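Local atomic coordinates of hypothetical protein (Staphylococcus aureus subsp. aureus, PDB entry 1QYI), a protein that is of unknown function but probably acts as a hydrolase of the haloacid dehalogenase (HAD) superfamily. Residues A103-D108 against T157-S162; V313-V318 against G335-G340. One frame throughout, in Å; residues are numbered along the deposited sequence.

Contact 1. Residues A103-D108 against T157-S162; sequences AFMYQD and TELHVS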
loop_
_atom_site.group_PDB
_atom_site.type_symbol
_atom_site.label_atom_id
_atom_site.label_comp_id
_atom_site.label_asym_id
_atom_site.label_seq_id
_atom_site.Cartn_x
_atom_site.Cartn_y
_atom_site.Cartn_z
ATOM N N ALA A 103 24.575 6.395 23.039
ATOM C CA ALA A 103 25.157 5.138 22.596
ATOM C C ALA A 103 24.358 4.589 21.426
ATOM O O ALA A 103 24.885 4.380 20.337
ATOM C CB ALA A 103 25.169 4.134 23.736
ATOM N N PHE A 104 23.076 4.357 21.666
ATOM C CA PHE A 104 22.186 3.832 20.647
ATOM C C PHE A 104 22.078 4.800 19.471
ATOM O O PHE A 104 21.952 4.383 18.318
ATOM C CB PHE A 104 20.804 3.590 21.257
ATOM C CG PHE A 104 19.732 3.297 20.247
ATOM C CD1 PHE A 104 19.581 2.015 19.719
ATOM C CD2 PHE A 104 18.889 4.318 19.801
ATOM C CE1 PHE A 104 18.611 1.750 18.760
ATOM C CE2 PHE A 104 17.918 4.070 18.845
ATOM C CZ PHE A 104 17.777 2.780 18.320
HETATM N N MSE A 105 22.141 6.094 19.761
HETATM C CA MSE A 105 22.020 7.110 18.715
HETATM C C MSE A 105 23.286 7.383 17.908
HETATM O O MSE A 105 23.202 7.909 16.800
HETATM C CB MSE A 105 21.541 8.435 19.322
HETATM C CG MSE A 105 20.205 8.369 20.051
HETATM SE SE MSE A 105 18.649 8.452 18.886
HETATM C CE MSE A 105 18.747 10.332 18.416
ATOM N N TYR A 106 24.452 7.029 18.438
ATOM C CA TYR A 106 25.691 7.326 17.724
ATOM C C TYR A 106 26.709 6.190 17.575
ATOM O O TYR A 106 27.794 6.393 17.024
ATOM C CB TYR A 106 26.357 8.536 18.394
ATOM C CG TYR A 106 25.459 9.753 18.466
ATOM C CD1 TYR A 106 25.148 10.475 17.318
ATOM C CD2 TYR A 106 24.880 10.154 19.673
ATOM C CE1 TYR A 106 24.281 11.566 17.361
ATOM C CE2 TYR A 106 24.006 11.249 19.726
ATOM C CZ TYR A 106 23.712 11.945 18.564
ATOM O OH TYR A 106 22.838 13.007 18.587
ATOM N N GLN A 107 26.367 5.001 18.063
ATOM C CA GLN A 107 27.269 3.852 17.972
ATOM C C GLN A 107 27.418 3.450 16.497
ATOM O O GLN A 107 26.461 3.521 15.717
ATOM C CB GLN A 107 26.717 2.676 18.801
ATOM C CG GLN A 107 27.761 1.781 19.499
ATOM C CD GLN A 107 28.380 2.420 20.746
ATOM O OE1 GLN A 107 28.990 1.735 21.579
ATOM N NE2 GLN A 107 28.233 3.739 20.874
ATOM N N ASP A 108 28.630 3.044 16.127
ATOM C CA ASP A 108 28.945 2.637 14.762
ATOM C C ASP A 108 28.202 1.377 14.328
ATOM O O ASP A 108 28.084 1.114 13.134
ATOM C CB ASP A 108 30.455 2.409 14.615
ATOM C CG ASP A 108 31.251 3.708 14.594
ATOM O OD1 ASP A 108 31.065 4.550 15.500
ATOM O OD2 ASP A 108 32.073 3.883 13.669
ATOM N N THR A 157 14.046 17.304 21.234
ATOM C CA THR A 157 13.560 17.908 22.476
ATOM C C THR A 157 13.333 16.858 23.577
ATOM O O THR A 157 13.643 17.096 24.746
ATOM C CB THR A 157 12.243 18.711 22.258
ATOM O OG1 THR A 157 11.220 17.842 21.763
ATOM C CG2 THR A 157 12.462 19.848 21.258
ATOM N N GLU A 158 12.803 15.698 23.202
ATOM C CA GLU A 158 12.554 14.628 24.162
ATOM C C GLU A 158 13.837 13.943 24.627
ATOM O O GLU A 158 14.041 13.724 25.819
ATOM C CB GLU A 158 11.609 13.592 23.557
ATOM C CG GLU A 158 10.197 14.097 23.388
ATOM C CD GLU A 158 9.591 14.524 24.704
ATOM O OE1 GLU A 158 9.594 13.699 25.640
ATOM O OE2 GLU A 158 9.117 15.677 24.802
ATOM N N LEU A 159 14.702 13.606 23.681
ATOM C CA LEU A 159 15.951 12.944 24.011
ATOM C C LEU A 159 17.074 13.915 24.367
ATOM O O LEU A 159 18.200 13.499 24.637
ATOM C CB LEU A 159 16.367 12.046 22.849
ATOM C CG LEU A 159 15.747 10.643 22.854
ATOM C CD1 LEU A 159 14.286 10.681 23.283
ATOM C CD2 LEU A 159 15.893 10.050 21.464
ATOM N N HIS A 160 16.750 15.204 24.389
ATOM C CA HIS A 160 17.714 16.257 24.712
ATOM C C HIS A 160 18.993 16.152 23.898
ATOM O O HIS A 160 20.094 16.278 24.432
ATOM C CB HIS A 160 18.051 16.245 26.209
ATOM C CG HIS A 160 16.946 16.775 27.075
ATOM N ND1 HIS A 160 16.551 18.090 27.048
ATOM C CD2 HIS A 160 16.122 16.143 27.945
ATOM C CE1 HIS A 160 15.521 18.252 27.867
ATOM N NE2 HIS A 160 15.243 17.090 28.419
ATOM N N VAL A 161 18.834 15.924 22.600
ATOM C CA VAL A 161 19.969 15.813 21.699
ATOM C C VAL A 161 19.758 16.786 20.541
ATOM O O VAL A 161 18.758 17.503 20.512
ATOM C CB VAL A 161 20.115 14.373 21.167
ATOM C CG1 VAL A 161 19.114 14.118 20.051
ATOM C CG2 VAL A 161 21.530 14.140 20.708
ATOM N N SER A 162 20.683 16.813 19.587
ATOM C CA SER A 162 20.563 17.736 18.461
ATOM C C SER A 162 20.572 17.072 17.089
ATOM O O SER A 162 20.062 17.632 16.116
ATOM C CB SER A 162 21.680 18.783 18.529
ATOM O OG SER A 162 22.952 18.167 18.588
#

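Contact 2. Residues V313-V318 against G335-G340; sequences VNKDDV and GATFIG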
loop_
_atom_site.group_PDB
_atom_site.type_symbol
_atom_site.label_atom_id
_atom_site.label_comp_id
_atom_site.label_asym_id
_atom_site.label_seq_id
_atom_site.Cartn_x
_atom_site.Cartn_y
_atom_site.Cartn_z
ATOM N N VAL A 313 -9.711 6.903 -27.876
ATOM C CA VAL A 313 -10.609 5.757 -27.988
ATOM C C VAL A 313 -12.073 6.180 -27.964
ATOM O O VAL A 313 -12.416 7.229 -27.421
ATOM C CB VAL A 313 -10.375 4.742 -26.829
ATOM C CG1 VAL A 313 -8.916 4.287 -26.811
ATOM C CG2 VAL A 313 -10.755 5.372 -25.491
ATOM N N ASN A 314 -12.931 5.365 -28.567
ATOM C CA ASN A 314 -14.353 5.664 -28.573
ATOM C C ASN A 314 -14.975 5.202 -27.270
ATOM O O ASN A 314 -14.541 4.220 -26.665
ATOM C CB ASN A 314 -15.076 4.988 -29.745
ATOM C CG ASN A 314 -14.744 5.621 -31.088
ATOM O OD1 ASN A 314 -14.682 6.850 -31.218
ATOM N ND2 ASN A 314 -14.551 4.782 -32.101
ATOM N N LYS A 315 -16.016 5.916 -26.869
ATOM C CA LYS A 315 -16.750 5.658 -25.643
ATOM C C LYS A 315 -17.283 4.226 -25.505
ATOM O O LYS A 315 -17.424 3.726 -24.391
ATOM C CB LYS A 315 -17.906 6.649 -25.562
ATOM C CG LYS A 315 -18.294 7.066 -24.172
ATOM C CD LYS A 315 -17.129 7.727 -23.460
ATOM C CE LYS A 315 -17.617 8.792 -22.478
ATOM N NZ LYS A 315 -18.738 8.309 -21.601
ATOM N N ASP A 316 -17.576 3.568 -26.624
ATOM C CA ASP A 316 -18.113 2.210 -26.576
ATOM C C ASP A 316 -17.103 1.098 -26.734
ATOM O O ASP A 316 -17.461 -0.083 -26.727
ATOM C CB ASP A 316 -19.195 2.009 -27.641
ATOM C CG ASP A 316 -20.582 2.287 -27.114
ATOM O OD1 ASP A 316 -20.803 2.089 -25.895
ATOM O OD2 ASP A 316 -21.460 2.673 -27.915
ATOM N N ASP A 317 -15.836 1.454 -26.860
ATOM C CA ASP A 317 -14.821 0.430 -27.072
ATOM C C ASP A 317 -13.964 0.109 -25.843
ATOM O O ASP A 317 -13.295 -0.929 -25.788
ATOM C CB ASP A 317 -13.959 0.854 -28.256
ATOM C CG ASP A 317 -14.801 1.266 -29.450
ATOM O OD1 ASP A 317 -15.854 0.628 -29.676
ATOM O OD2 ASP A 317 -14.425 2.216 -30.167
ATOM N N VAL A 318 -13.999 0.998 -24.854
ATOM C CA VAL A 318 -13.241 0.793 -23.634
ATOM C C VAL A 318 -14.043 1.212 -22.411
ATOM O O VAL A 318 -14.600 2.305 -22.364
ATOM C CB VAL A 318 -11.909 1.569 -23.672
ATOM C CG1 VAL A 318 -11.053 1.203 -22.453
ATOM C CG2 VAL A 318 -11.159 1.267 -24.965
ATOM N N GLY A 335 -11.016 9.164 -23.345
ATOM C CA GLY A 335 -12.297 9.005 -24.009
ATOM C C GLY A 335 -12.994 7.675 -23.774
ATOM O O GLY A 335 -13.836 7.273 -24.574
ATOM N N ALA A 336 -12.668 6.990 -22.683
ATOM C CA ALA A 336 -13.304 5.708 -22.399
ATOM C C ALA A 336 -14.473 5.843 -21.434
ATOM O O ALA A 336 -14.559 6.806 -20.668
ATOM C CB ALA A 336 -12.283 4.736 -21.836
ATOM N N THR A 337 -15.381 4.873 -21.477
ATOM C CA THR A 337 -16.526 4.892 -20.578
ATOM C C THR A 337 -16.048 4.501 -19.189
ATOM O O THR A 337 -15.292 3.538 -19.028
ATOM C CB THR A 337 -17.627 3.910 -21.032
ATOM O OG1 THR A 337 -18.296 4.443 -22.185
ATOM C CG2 THR A 337 -18.647 3.693 -19.919
ATOM N N PHE A 338 -16.477 5.256 -18.182
ATOM C CA PHE A 338 -16.069 4.970 -16.813
ATOM C C PHE A 338 -17.206 4.423 -15.952
ATOM O O PHE A 338 -18.316 4.939 -15.966
ATOM C CB PHE A 338 -15.498 6.227 -16.143
ATOM C CG PHE A 338 -15.080 6.005 -14.710
ATOM C CD1 PHE A 338 -13.923 5.269 -14.408
ATOM C CD2 PHE A 338 -15.882 6.470 -13.661
ATOM C CE1 PHE A 338 -13.573 4.996 -13.089
ATOM C CE2 PHE A 338 -15.546 6.204 -12.337
ATOM C CZ PHE A 338 -14.386 5.462 -12.041
ATOM N N ILE A 339 -16.912 3.360 -15.213
ATOM C CA ILE A 339 -17.884 2.768 -14.327
ATOM C C ILE A 339 -17.235 2.592 -12.959
ATOM O O ILE A 339 -16.321 1.786 -12.790
ATOM C CB ILE A 339 -18.445 1.430 -14.882
ATOM C CG1 ILE A 339 -19.007 0.596 -13.712
ATOM C CG2 ILE A 339 -17.396 0.703 -15.686
ATOM C CD1 ILE A 339 -19.762 -0.635 -14.136
ATOM N N GLY A 340 -17.703 3.386 -11.995
ATOM C CA GLY A 340 -17.157 3.354 -10.646
ATOM C C GLY A 340 -17.760 2.332 -9.701
ATOM O O GLY A 340 -18.966 2.068 -9.734
#

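Contact 1. Residues A103-D108 against T157-S162
Tyr-106 and Met-105, from the C-terminal part of helix 98-106, meet Val-161 and Leu-159 where the chain comes off helix 144-158. The two helices belong to the all-helical region between strands 3-6 and 233-237 of the parallel sheet, a placing consistent with the cap module of HAD enzymes.

Tyr-106 and Val-161 approach head-on: the ring presents its edge, and CG2 of Val-161 lies in the ring plane, 3.8 Å from CZ of Tyr-106. The modelled approach of that methyl to the phenol oxygen is too tight, so the exact placement there is doubtful. Met-105, a selenomethionine, comes at a slant to both of its partners. Its chain bends at chi2 and again at chi3 (-81° and -73°), which curls the terminal methyl round so that selenium meets Leu-159 and the methyl lies between Leu-159 and Val-161. The SE atom of Met-105 sits 4.1 Å from CD2 of Leu-159, while its CE reaches CG1 of Val-161, also at 4.1 Å. Val-161 thereby divides its two methyls between the tyrosine edge and the selenomethionine tip.

On the other side, His-160 leaves the helix with a positive phi of 51°, and the chain turns with Leu-159 and Val-161 both directed at helix 98-106. The buried part of this contact continues onto Ile-90 and Leu-93 of helix 77-93 on the Leu-159 side and onto the loop residue Leu-166 on the Met-105 side. The Tyr-106 ring is backed on one face by its own neighbour: CB of Met-105 stands 3.7 Å above the ring plane, displaced toward the rim.

Contact 2. Residues V313-V318 against G335-G340
Thr-337 and Val-318 pair at the start of two neighbouring parallel strands, 318-322 and 337-341, which helix 325-334 joins in a beta-alpha-beta crossover of the Rossmann-like HAD core.

Two hydrogen bonds cross between the segments, and Thr-337 is the donor in both. Its backbone N gives to O of Val-318 at 2.8 Å, the donor standing nearly on the carbonyl axis although the bond is bent at the hydrogen, the N-H...O angle being 144°. This begins the strand pairing that Thr-337 continues with Ile-320. The side-chain hydroxyl takes the carbonyl of Lys-315: OG1 of Thr-337 is modelled 2.5 Å from that O, a very short bond whose exact length is uncertain. With chi1 at -74° the hydroxyl lies beside the residue's own N, and Thr-337 binds both the first residue of strand 318-322 and the loop leading into it.

The charged pair lies just outside: Lys-315 carries NZ to a salt bridge with Asp-360, whose other carboxylate oxygen accepts from Phe-338 N. On the way its bent chain crosses Thr-337 at about a right angle, with CG 3.3 Å from OG1 of Thr-337.

The apolar contacts centre on Ala-336. Its CB fits 3.7 Å from CB of Val-318, and CG2 of Val-313 comes within 4.0 Å of the same alanine atom. Val-313 and Val-318 also both rest on Leu-294 of helix 288-295.

Last comes a weak CA-H...O contact. After helix 325-334, Gly-335 has a positive phi (87°), and its carbonyl turns to the loop: O of Gly-335 lies 3.5 Å from CA of Lys-315.

The two contacts lie on opposite sides of the chain's centre, their centres about 56 Å apart and their nearest atoms about 44 Å apart, and they share no helix or strand. Each is partly buried. Contact 1 joins two helix ends in the helical region and is wholly apolar between its segments, built from selenomethionine, tyrosine, leucine and valine. Contact 2 sits where two neighbouring inner strands of the parallel sheet begin, buries about twice the surface (335 against 168 Å²), and adds hydrogen bonds to its small apolar patch. Side chains alone make contact 1, whereas strand pairing brings the backbone into contact 2.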